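Local coordinates for protein probable fumarate reductase Ifc3 (Shewanella frigidimarina, PDB 1QO8) that catalyses the essentially one-way reduction of fumarate to succinate in vitro, using one FAD and four covalently bound hemes c per subunit, at residues D27-E32 / R268-V273; K326-S331 / P496-T501. All blocks are in the same frame, centred on the assembly; numbering follows the deposited sequence.

How the contacts relate
Both contacts touch the same FAD, at opposite ends of the cofactor: contact 1 reaches its adenine, contact 2 its flavin ring. Their centres lie about 29 Å apart and their nearest atoms about 14 Å apart, so the dinucleotide bridges a gap the protein segments do not. In sequence, both segments of contact 1 come before those of contact 2. Contact 1 joins the cytochrome part, just ahead of helix 30-40, to the start of strand 271-278 in the flavoprotein region; contact 2 lies wholly within that region, where strand 329-330 runs beside strand 489-505. One therefore sits where heme and flavin parts meet, the other beside the probable fumarate site.

Contact 1. Residues D27-E32 / R268-V273; sequences DSETHE and RLNSRV. With FAD (flavin-adenine dinucleotide), chain G.
The backbones meet at two turns, with Ser28 CA 4.5 Å from Leu269 CA and Asp27 opposite Asn270, just before helix 30-40 on one side and strand 271-278 on the other. Asn270 points its amide at the first turn: ND2 gives a nearly straight bond to Asp27 O (2.9 Å), with the acceptor close to the amide plane and the donor tilted 25° from the carbonyl plane. An alanine here would remove that donor and is likely to leave Asp27 O without its mate across the interface. The neighbouring bond runs the same way, from 268-273 to 27-32: Leu269 N donates a hydrogen bond to Ser28 OG at 3.0 Å. The hydroxyl lies beside its own backbone N (chi1 -43°), which sets it in front of the Leu269 N-H and near Arg268 CA, while Ser28 CB packs against Leu269 CB.

This is the seam between the tetraheme cytochrome part and the FAD-binding, Rossmann-type part of the flavocytochrome. Glu29, at the N-cap position of the helix, touches a heme and forms a salt bridge with Lys292. Asp27 is held mainly from outside the pair, OD1 by His293 N and OD2 by Thr294 OG1. A water donates to Ser271 OG at 2.7 Å; its approach to Asp27 OD2 is too close to be trusted as a bond. Ser271 OG in turn donates to Leu269 O within the same segment, from above the carbonyl plane (2.7 Å), at the start of strand 271-278. Two residues on, Val273 reads the adenine edge with its backbone: its N donates to FAD N1A at 3.0 Å, and FAD N6A donates to Val273 O at 2.8 Å. Arg272 runs extended past the adenine amino group, CG 3.6 Å from FAD N6A, to salt bridges with Asp102 and Asp339.

Contact 2. Residues K326-S331 / P496-T501; sequences KDMTSS and PGIHHT. With FAD (flavin-adenine dinucleotide), chain G.
Met328 lies across Pro496 and Ile498 at about a right angle to each, its CE 3.8 Å from Pro496 CB. CG stands beside the backbone N, and the extended chain brings SD and CE alongside the CB corner of the proline; Leu405 of helix 397-405 touches both residues. Thr329 then starts the parallel pairing: its N donates to Pro496 O in the carbonyl plane (3.0 Å), and its O accepts from Ile498 N at 2.8 Å, the donor standing above the carbonyl plane. Gly497 CA adds a CA-H...O contact to the same oxygen.

Strand 329-330 thus borders the long strand 489-505 of the flavoprotein's mixed sheet, just before a classic beta bulge in which His499 and His500 both face Gln358. Ser330 and Ser331 grip Ile498 O together: Ser330 OG, anti to its backbone N (chi1 170°), donates from above the carbonyl plane at 2.7 Å, while Ser331 N comes in nearly along the C=O axis. Ser331 OG meets His499 ND1 at the ring edge (3.0 Å), a hydrogen bond that helps fix the imidazole's rotation. CE1, next to ND1 in the ring, comes within 3.3 Å of FAD C8, and the ring probably binds fumarate, with Arg539 and His360 close by.

Contact 1. Residues D27-E32 / R268-V273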
loop_
_atom_site.group_PDB
_atom_site.type_symbol
_atom_site.label_atom_id
_atom_site.label_comp_id
_atom_site.label_asym_id
_atom_site.label_seq_id
_atom_site.Cartn_x
_atom_site.Cartn_y
_atom_site.Cartn_z
ATOM N N ASP A 27 -8.206 -15.443 -30.900
ATOM C CA ASP A 27 -7.950 -15.488 -29.441
ATOM C C ASP A 27 -9.048 -16.238 -28.696
ATOM O O ASP A 27 -8.677 -17.126 -27.937
ATOM C CB ASP A 27 -7.724 -14.058 -28.930
ATOM C CG ASP A 27 -6.360 -13.618 -29.493
ATOM O OD1 ASP A 27 -5.392 -14.378 -29.646
ATOM O OD2 ASP A 27 -6.272 -12.406 -29.710
ATOM N N SER A 28 -10.311 -15.977 -29.037
ATOM C CA SER A 28 -11.424 -16.618 -28.421
ATOM C C SER A 28 -11.635 -18.022 -28.983
ATOM O O SER A 28 -12.584 -18.642 -28.467
ATOM C CB SER A 28 -12.737 -15.867 -28.467
ATOM O OG SER A 28 -12.658 -14.509 -28.195
ATOM N N GLU A 29 -10.858 -18.568 -29.915
ATOM C CA GLU A 29 -11.110 -19.901 -30.485
ATOM C C GLU A 29 -12.519 -20.194 -30.926
ATOM O O GLU A 29 -13.119 -21.291 -30.828
ATOM C CB GLU A 29 -10.534 -20.971 -29.542
ATOM C CG GLU A 29 -9.069 -20.627 -29.153
ATOM C CD GLU A 29 -8.465 -21.552 -28.137
ATOM O OE1 GLU A 29 -9.143 -22.467 -27.561
ATOM O OE2 GLU A 29 -7.248 -21.521 -27.828
ATOM N N THR A 30 -13.195 -19.190 -31.464
ATOM C CA THR A 30 -14.613 -19.183 -31.754
ATOM C C THR A 30 -14.989 -20.260 -32.748
ATOM O O THR A 30 -15.665 -21.267 -32.499
ATOM C CB THR A 30 -14.958 -17.769 -32.302
ATOM O OG1 THR A 30 -14.494 -16.860 -31.280
ATOM C CG2 THR A 30 -16.448 -17.552 -32.488
ATOM N N HIS A 31 -14.337 -20.125 -33.918
ATOM C CA HIS A 31 -14.554 -21.073 -35.026
ATOM C C HIS A 31 -14.334 -22.459 -34.539
ATOM O O HIS A 31 -15.156 -23.325 -34.819
ATOM C CB HIS A 31 -13.541 -20.791 -36.207
ATOM C CG HIS A 31 -13.886 -21.666 -37.385
ATOM N ND1 HIS A 31 -14.940 -21.328 -38.208
ATOM C CD2 HIS A 31 -13.390 -22.842 -37.841
ATOM C CE1 HIS A 31 -15.048 -22.272 -39.139
ATOM N NE2 HIS A 31 -14.115 -23.206 -38.954
ATOM N N GLU A 32 -13.234 -22.822 -33.865
ATOM C CA GLU A 32 -12.973 -24.192 -33.482
ATOM C C GLU A 32 -14.087 -24.756 -32.566
ATOM O O GLU A 32 -14.544 -25.934 -32.716
ATOM C CB GLU A 32 -11.598 -24.260 -32.825
ATOM C CG GLU A 32 -10.425 -23.904 -33.718
ATOM C CD GLU A 32 -10.219 -22.470 -34.077
ATOM O OE1 GLU A 32 -10.879 -21.539 -33.550
ATOM O OE2 GLU A 32 -9.392 -22.270 -34.998
ATOM N N ARG A 268 -14.144 -10.897 -25.984
ATOM C CA ARG A 268 -12.924 -11.503 -26.528
ATOM C C ARG A 268 -12.213 -12.232 -25.404
ATOM O O ARG A 268 -11.632 -11.558 -24.568
ATOM C CB ARG A 268 -12.038 -10.408 -27.092
ATOM C CG ARG A 268 -11.151 -10.442 -28.274
ATOM C CD ARG A 268 -10.662 -9.026 -28.750
ATOM N NE ARG A 268 -11.625 -8.389 -29.648
ATOM C CZ ARG A 268 -11.213 -7.460 -30.568
ATOM N NH1 ARG A 268 -9.923 -7.110 -30.589
ATOM N NH2 ARG A 268 -12.041 -6.894 -31.431
ATOM N N LEU A 269 -12.073 -13.527 -25.458
ATOM C CA LEU A 269 -11.512 -14.404 -24.471
ATOM C C LEU A 269 -10.032 -14.544 -24.731
ATOM O O LEU A 269 -9.478 -14.161 -25.770
ATOM C CB LEU A 269 -12.305 -15.721 -24.565
ATOM C CG LEU A 269 -13.809 -15.617 -24.132
ATOM C CD1 LEU A 269 -14.583 -16.864 -24.506
ATOM C CD2 LEU A 269 -13.873 -15.283 -22.668
ATOM N N ASN A 270 -9.348 -15.130 -23.758
ATOM C CA ASN A 270 -7.895 -15.379 -23.740
ATOM C C ASN A 270 -7.163 -14.127 -24.280
ATOM O O ASN A 270 -6.157 -14.243 -24.979
ATOM C CB ASN A 270 -7.571 -16.625 -24.510
ATOM C CG ASN A 270 -8.519 -17.771 -24.248
ATOM O OD1 ASN A 270 -8.555 -18.355 -23.129
ATOM N ND2 ASN A 270 -9.289 -18.209 -25.284
ATOM N N SER A 271 -7.569 -12.955 -23.814
ATOM C CA SER A 271 -7.029 -11.647 -24.153
ATOM C C SER A 271 -6.736 -10.868 -22.856
ATOM O O SER A 271 -7.633 -10.277 -22.245
ATOM C CB SER A 271 -8.149 -10.890 -24.921
ATOM O OG SER A 271 -8.374 -11.725 -26.063
ATOM N N ARG A 272 -5.484 -10.914 -22.446
ATOM C CA ARG A 272 -5.017 -10.202 -21.281
ATOM C C ARG A 272 -4.478 -8.794 -21.587
ATOM O O ARG A 272 -3.496 -8.582 -22.361
ATOM C CB ARG A 272 -3.908 -11.027 -20.602
ATOM C CG ARG A 272 -3.433 -10.309 -19.340
ATOM C CD ARG A 272 -2.437 -11.268 -18.685
ATOM N NE ARG A 272 -2.265 -10.859 -17.312
ATOM C CZ ARG A 272 -1.250 -11.277 -16.551
ATOM N NH1 ARG A 272 -0.355 -12.133 -17.013
ATOM N NH2 ARG A 272 -1.179 -10.815 -15.301
ATOM N N VAL A 273 -5.133 -7.853 -20.911
ATOM C CA VAL A 273 -4.686 -6.475 -21.003
ATOM C C VAL A 273 -3.439 -6.359 -20.090
ATOM O O VAL A 273 -3.488 -6.870 -18.958
ATOM C CB VAL A 273 -5.754 -5.474 -20.561
ATOM C CG1 VAL A 273 -5.081 -4.085 -20.430
ATOM C CG2 VAL A 273 -6.921 -5.409 -21.542
HETATM P PA FAD G . -14.623 -10.535 -11.139
HETATM O O1A FAD G . -15.965 -11.198 -11.155
HETATM O O2A FAD G . -13.541 -11.164 -10.620
HETATM O O5B FAD G . -14.231 -10.600 -12.660
HETATM C C5B FAD G . -13.048 -9.896 -13.222
HETATM C C4B FAD G . -12.856 -10.397 -14.741
HETATM O O4B FAD G . -11.644 -9.624 -15.203
HETATM C C3B FAD G . -12.366 -11.882 -14.790
HETATM O O3B FAD G . -13.110 -12.807 -15.446
HETATM C C2B FAD G . -10.813 -11.790 -15.020
HETATM O O2B FAD G . -10.239 -12.890 -15.769
HETATM C C1B FAD G . -10.777 -10.602 -15.905
HETATM N N9A FAD G . -9.476 -9.919 -15.904
HETATM C C8A FAD G . -8.607 -9.734 -14.858
HETATM N N7A FAD G . -7.485 -9.187 -15.237
HETATM C C5A FAD G . -7.604 -8.989 -16.609
HETATM C C6A FAD G . -6.679 -8.506 -17.631
HETATM N N6A FAD G . -5.470 -8.084 -17.382
HETATM N N1A FAD G . -7.206 -8.451 -18.880
HETATM C C2A FAD G . -8.441 -8.960 -19.210
HETATM N N3A FAD G . -9.349 -9.442 -18.330
HETATM C C4A FAD G . -8.846 -9.448 -17.066
HETATM N N1 FAD G . -19.963 -10.825 -2.686
HETATM C C2 FAD G . -21.217 -10.528 -2.474
HETATM O O2 FAD G . -21.701 -9.452 -2.349
HETATM N N3 FAD G . -22.231 -11.527 -2.364
HETATM C C4 FAD G . -21.794 -12.840 -2.511
HETATM O O4 FAD G . -22.580 -13.735 -2.382
HETATM C C4X FAD G . -20.375 -13.143 -2.683
HETATM N N5 FAD G . -19.962 -14.417 -2.757
HETATM C C5X FAD G . -18.663 -14.714 -2.997
HETATM C C6 FAD G . -18.302 -16.066 -3.079
HETATM C C7 FAD G . -16.993 -16.400 -3.330
HETATM C C7M FAD G . -16.528 -17.817 -3.436
HETATM C C8 FAD G . -16.041 -15.338 -3.543
HETATM C C8M FAD G . -14.626 -15.690 -3.888
HETATM C C9 FAD G . -16.398 -14.015 -3.494
HETATM C C9A FAD G . -17.698 -13.657 -3.226
HETATM N N10 FAD G . -18.177 -12.337 -3.117
HETATM C C10 FAD G . -19.461 -12.052 -2.854
HETATM C "C1'" FAD G . -17.371 -11.210 -3.686
HETATM C "C2'" FAD G . -17.950 -10.799 -5.082
HETATM O "O2'" FAD G . -18.261 -12.113 -5.658
HETATM C "C3'" FAD G . -16.732 -10.304 -5.900
HETATM O "O3'" FAD G . -16.117 -9.178 -5.262
HETATM C "C4'" FAD G . -17.312 -9.562 -7.151
HETATM O "O4'" FAD G . -17.938 -10.631 -7.923
HETATM C "C5'" FAD G . -16.065 -9.063 -7.967
HETATM O "O5'" FAD G . -16.679 -8.718 -9.362
HETATM P P FAD G . -15.856 -8.044 -10.475
HETATM O O1P FAD G . -16.840 -7.857 -11.607
HETATM O O2P FAD G . -15.269 -6.952 -9.839
HETATM O O3P FAD G . -14.776 -8.982 -10.706
HETATM O O HOH W 1 -7.459 -10.691 -28.428
#

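Contact 2. Residues K326-S331 / P496-T501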
loop_
_atom_site.group_PDB
_atom_site.type_symbol
_atom_site.label_atom_id
_atom_site.label_comp_id
_atom_site.label_asym_id
_atom_site.label_seq_id
_atom_site.Cartn_x
_atom_site.Cartn_y
_atom_site.Cartn_z
ATOM N N LYS A 326 0.178 -14.144 4.226
ATOM C CA LYS A 326 0.784 -14.738 3.058
ATOM C C LYS A 326 0.661 -16.276 2.984
ATOM O O LYS A 326 1.001 -16.767 1.902
ATOM C CB LYS A 326 2.274 -14.445 2.883
ATOM C CG LYS A 326 3.233 -14.996 3.916
ATOM C CD LYS A 326 4.641 -14.762 3.406
ATOM C CE LYS A 326 5.663 -14.485 4.443
ATOM N NZ LYS A 326 6.242 -15.658 5.163
ATOM N N ASP A 327 0.410 -16.980 4.070
ATOM C CA ASP A 327 0.297 -18.435 4.024
ATOM C C ASP A 327 -1.167 -18.885 4.011
ATOM O O ASP A 327 -1.417 -20.056 4.180
ATOM C CB ASP A 327 0.986 -19.013 5.295
ATOM C CG ASP A 327 2.494 -18.808 5.259
ATOM O OD1 ASP A 327 3.178 -19.293 4.322
ATOM O OD2 ASP A 327 3.098 -18.153 6.141
ATOM N N MET A 328 -2.151 -17.998 3.867
ATOM C CA MET A 328 -3.525 -18.375 3.688
ATOM C C MET A 328 -3.740 -19.001 2.288
ATOM O O MET A 328 -2.919 -18.738 1.450
ATOM C CB MET A 328 -4.315 -17.061 3.795
ATOM C CG MET A 328 -4.304 -16.532 5.267
ATOM S SD MET A 328 -5.618 -15.366 5.347
ATOM C CE MET A 328 -5.563 -15.021 7.217
ATOM N N THR A 329 -4.786 -19.793 2.049
ATOM C CA THR A 329 -5.243 -20.120 0.736
ATOM C C THR A 329 -6.103 -18.969 0.163
ATOM O O THR A 329 -5.955 -17.844 0.608
ATOM C CB THR A 329 -6.292 -21.282 0.721
ATOM O OG1 THR A 329 -6.568 -21.887 1.954
ATOM C CG2 THR A 329 -6.028 -22.083 -0.485
ATOM N N SER A 330 -7.135 -19.284 -0.656
ATOM C CA SER A 330 -8.002 -18.178 -1.080
ATOM C C SER A 330 -9.228 -18.915 -1.548
ATOM O O SER A 330 -9.029 -20.048 -2.019
ATOM C CB SER A 330 -7.373 -17.431 -2.349
ATOM O OG SER A 330 -8.505 -16.543 -2.749
ATOM N N SER A 331 -10.395 -18.358 -1.556
ATOM C CA SER A 331 -11.512 -19.013 -2.159
ATOM C C SER A 331 -11.677 -18.566 -3.631
ATOM O O SER A 331 -12.738 -18.801 -4.134
ATOM C CB SER A 331 -12.676 -18.424 -1.344
ATOM O OG SER A 331 -12.453 -17.033 -1.621
ATOM N N PRO A 496 -7.489 -20.657 6.711
ATOM C CA PRO A 496 -8.054 -19.366 6.372
ATOM C C PRO A 496 -7.665 -19.026 4.916
ATOM O O PRO A 496 -6.622 -19.405 4.445
ATOM C CB PRO A 496 -7.408 -18.392 7.351
ATOM C CG PRO A 496 -6.567 -19.192 8.248
ATOM C CD PRO A 496 -6.383 -20.614 7.656
ATOM N N GLY A 497 -8.592 -18.332 4.224
ATOM C CA GLY A 497 -8.345 -18.052 2.818
ATOM C C GLY A 497 -8.576 -16.535 2.579
ATOM O O GLY A 497 -9.571 -16.002 3.058
ATOM N N ILE A 498 -7.705 -15.999 1.725
ATOM C CA ILE A 498 -8.015 -14.683 1.150
ATOM C C ILE A 498 -9.295 -14.797 0.388
ATOM O O ILE A 498 -9.557 -15.711 -0.408
ATOM C CB ILE A 498 -6.795 -14.161 0.296
ATOM C CG1 ILE A 498 -5.722 -13.914 1.425
ATOM C CG2 ILE A 498 -7.147 -12.802 -0.272
ATOM C CD1 ILE A 498 -4.334 -14.087 0.910
ATOM N N HIS A 499 -10.189 -13.868 0.514
ATOM C CA HIS A 499 -11.501 -13.880 -0.028
ATOM C C HIS A 499 -11.810 -12.600 -0.731
ATOM O O HIS A 499 -12.503 -12.763 -1.745
ATOM C CB HIS A 499 -12.491 -14.062 1.220
ATOM C CG HIS A 499 -13.898 -14.181 0.724
ATOM N ND1 HIS A 499 -14.246 -15.349 0.063
ATOM C CD2 HIS A 499 -14.995 -13.415 0.768
ATOM C CE1 HIS A 499 -15.545 -15.279 -0.316
ATOM N NE2 HIS A 499 -15.981 -14.098 0.052
ATOM N N HIS A 500 -11.419 -11.406 -0.302
ATOM C CA HIS A 500 -11.975 -10.270 -1.072
ATOM C C HIS A 500 -10.926 -9.188 -0.800
ATOM O O HIS A 500 -10.488 -9.043 0.342
ATOM C CB HIS A 500 -13.328 -9.819 -0.609
ATOM C CG HIS A 500 -13.911 -8.653 -1.388
ATOM N ND1 HIS A 500 -14.646 -8.806 -2.495
ATOM C CD2 HIS A 500 -13.777 -7.278 -1.150
ATOM C CE1 HIS A 500 -15.072 -7.601 -2.952
ATOM N NE2 HIS A 500 -14.513 -6.673 -2.201
ATOM N N THR A 501 -10.519 -8.399 -1.800
ATOM C CA THR A 501 -9.685 -7.247 -1.488
ATOM C C THR A 501 -10.447 -5.955 -1.603
ATOM O O THR A 501 -10.674 -5.497 -2.716
ATOM C CB THR A 501 -8.452 -7.232 -2.448
ATOM O OG1 THR A 501 -8.889 -7.244 -3.812
ATOM C CG2 THR A 501 -7.707 -8.520 -2.248
HETATM P PA FAD G . -14.623 -10.535 -11.139
HETATM O O1A FAD G . -15.965 -11.198 -11.155
HETATM O O2A FAD G . -13.541 -11.164 -10.620
HETATM O O5B FAD G . -14.231 -10.600 -12.660
HETATM C C5B FAD G . -13.048 -9.896 -13.222
HETATM C C4B FAD G . -12.856 -10.397 -14.741
HETATM O O4B FAD G . -11.644 -9.624 -15.203
HETATM C C3B FAD G . -12.366 -11.882 -14.790
HETATM O O3B FAD G . -13.110 -12.807 -15.446
HETATM C C2B FAD G . -10.813 -11.790 -15.020
HETATM O O2B FAD G . -10.239 -12.890 -15.769
HETATM C C1B FAD G . -10.777 -10.602 -15.905
HETATM N N9A FAD G . -9.476 -9.919 -15.904
HETATM C C8A FAD G . -8.607 -9.734 -14.858
HETATM N N7A FAD G . -7.485 -9.187 -15.237
HETATM C C5A FAD G . -7.604 -8.989 -16.609
HETATM C C6A FAD G . -6.679 -8.506 -17.631
HETATM N N6A FAD G . -5.470 -8.084 -17.382
HETATM N N1A FAD G . -7.206 -8.451 -18.880
HETATM C C2A FAD G . -8.441 -8.960 -19.210
HETATM N N3A FAD G . -9.349 -9.442 -18.330
HETATM C C4A FAD G . -8.846 -9.448 -17.066
HETATM N N1 FAD G . -19.963 -10.825 -2.686
HETATM C C2 FAD G . -21.217 -10.528 -2.474
HETATM O O2 FAD G . -21.701 -9.452 -2.349
HETATM N N3 FAD G . -22.231 -11.527 -2.364
HETATM C C4 FAD G . -21.794 -12.840 -2.511
HETATM O O4 FAD G . -22.580 -13.735 -2.382
HETATM C C4X FAD G . -20.375 -13.143 -2.683
HETATM N N5 FAD G . -19.962 -14.417 -2.757
HETATM C C5X FAD G . -18.663 -14.714 -2.997
HETATM C C6 FAD G . -18.302 -16.066 -3.079
HETATM C C7 FAD G . -16.993 -16.400 -3.330
HETATM C C7M FAD G . -16.528 -17.817 -3.436
HETATM C C8 FAD G . -16.041 -15.338 -3.543
HETATM C C8M FAD G . -14.626 -15.690 -3.888
HETATM C C9 FAD G . -16.398 -14.015 -3.494
HETATM C C9A FAD G . -17.698 -13.657 -3.226
HETATM N N10 FAD G . -18.177 -12.337 -3.117
HETATM C C10 FAD G . -19.461 -12.052 -2.854
HETATM C "C1'" FAD G . -17.371 -11.210 -3.686
HETATM C "C2'" FAD G . -17.950 -10.799 -5.082
HETATM O "O2'" FAD G . -18.261 -12.113 -5.658
HETATM C "C3'" FAD G . -16.732 -10.304 -5.900
HETATM O "O3'" FAD G . -16.117 -9.178 -5.262
HETATM C "C4'" FAD G . -17.312 -9.562 -7.151
HETATM O "O4'" FAD G . -17.938 -10.631 -7.923
HETATM C "C5'" FAD G . -16.065 -9.063 -7.967
HETATM O "O5'" FAD G . -16.679 -8.718 -9.362
HETATM P P FAD G . -15.856 -8.044 -10.475
HETATM O O1P FAD G . -16.840 -7.857 -11.607
HETATM O O2P FAD G . -15.269 -6.952 -9.839
HETATM O O3P FAD G . -14.776 -8.982 -10.706
#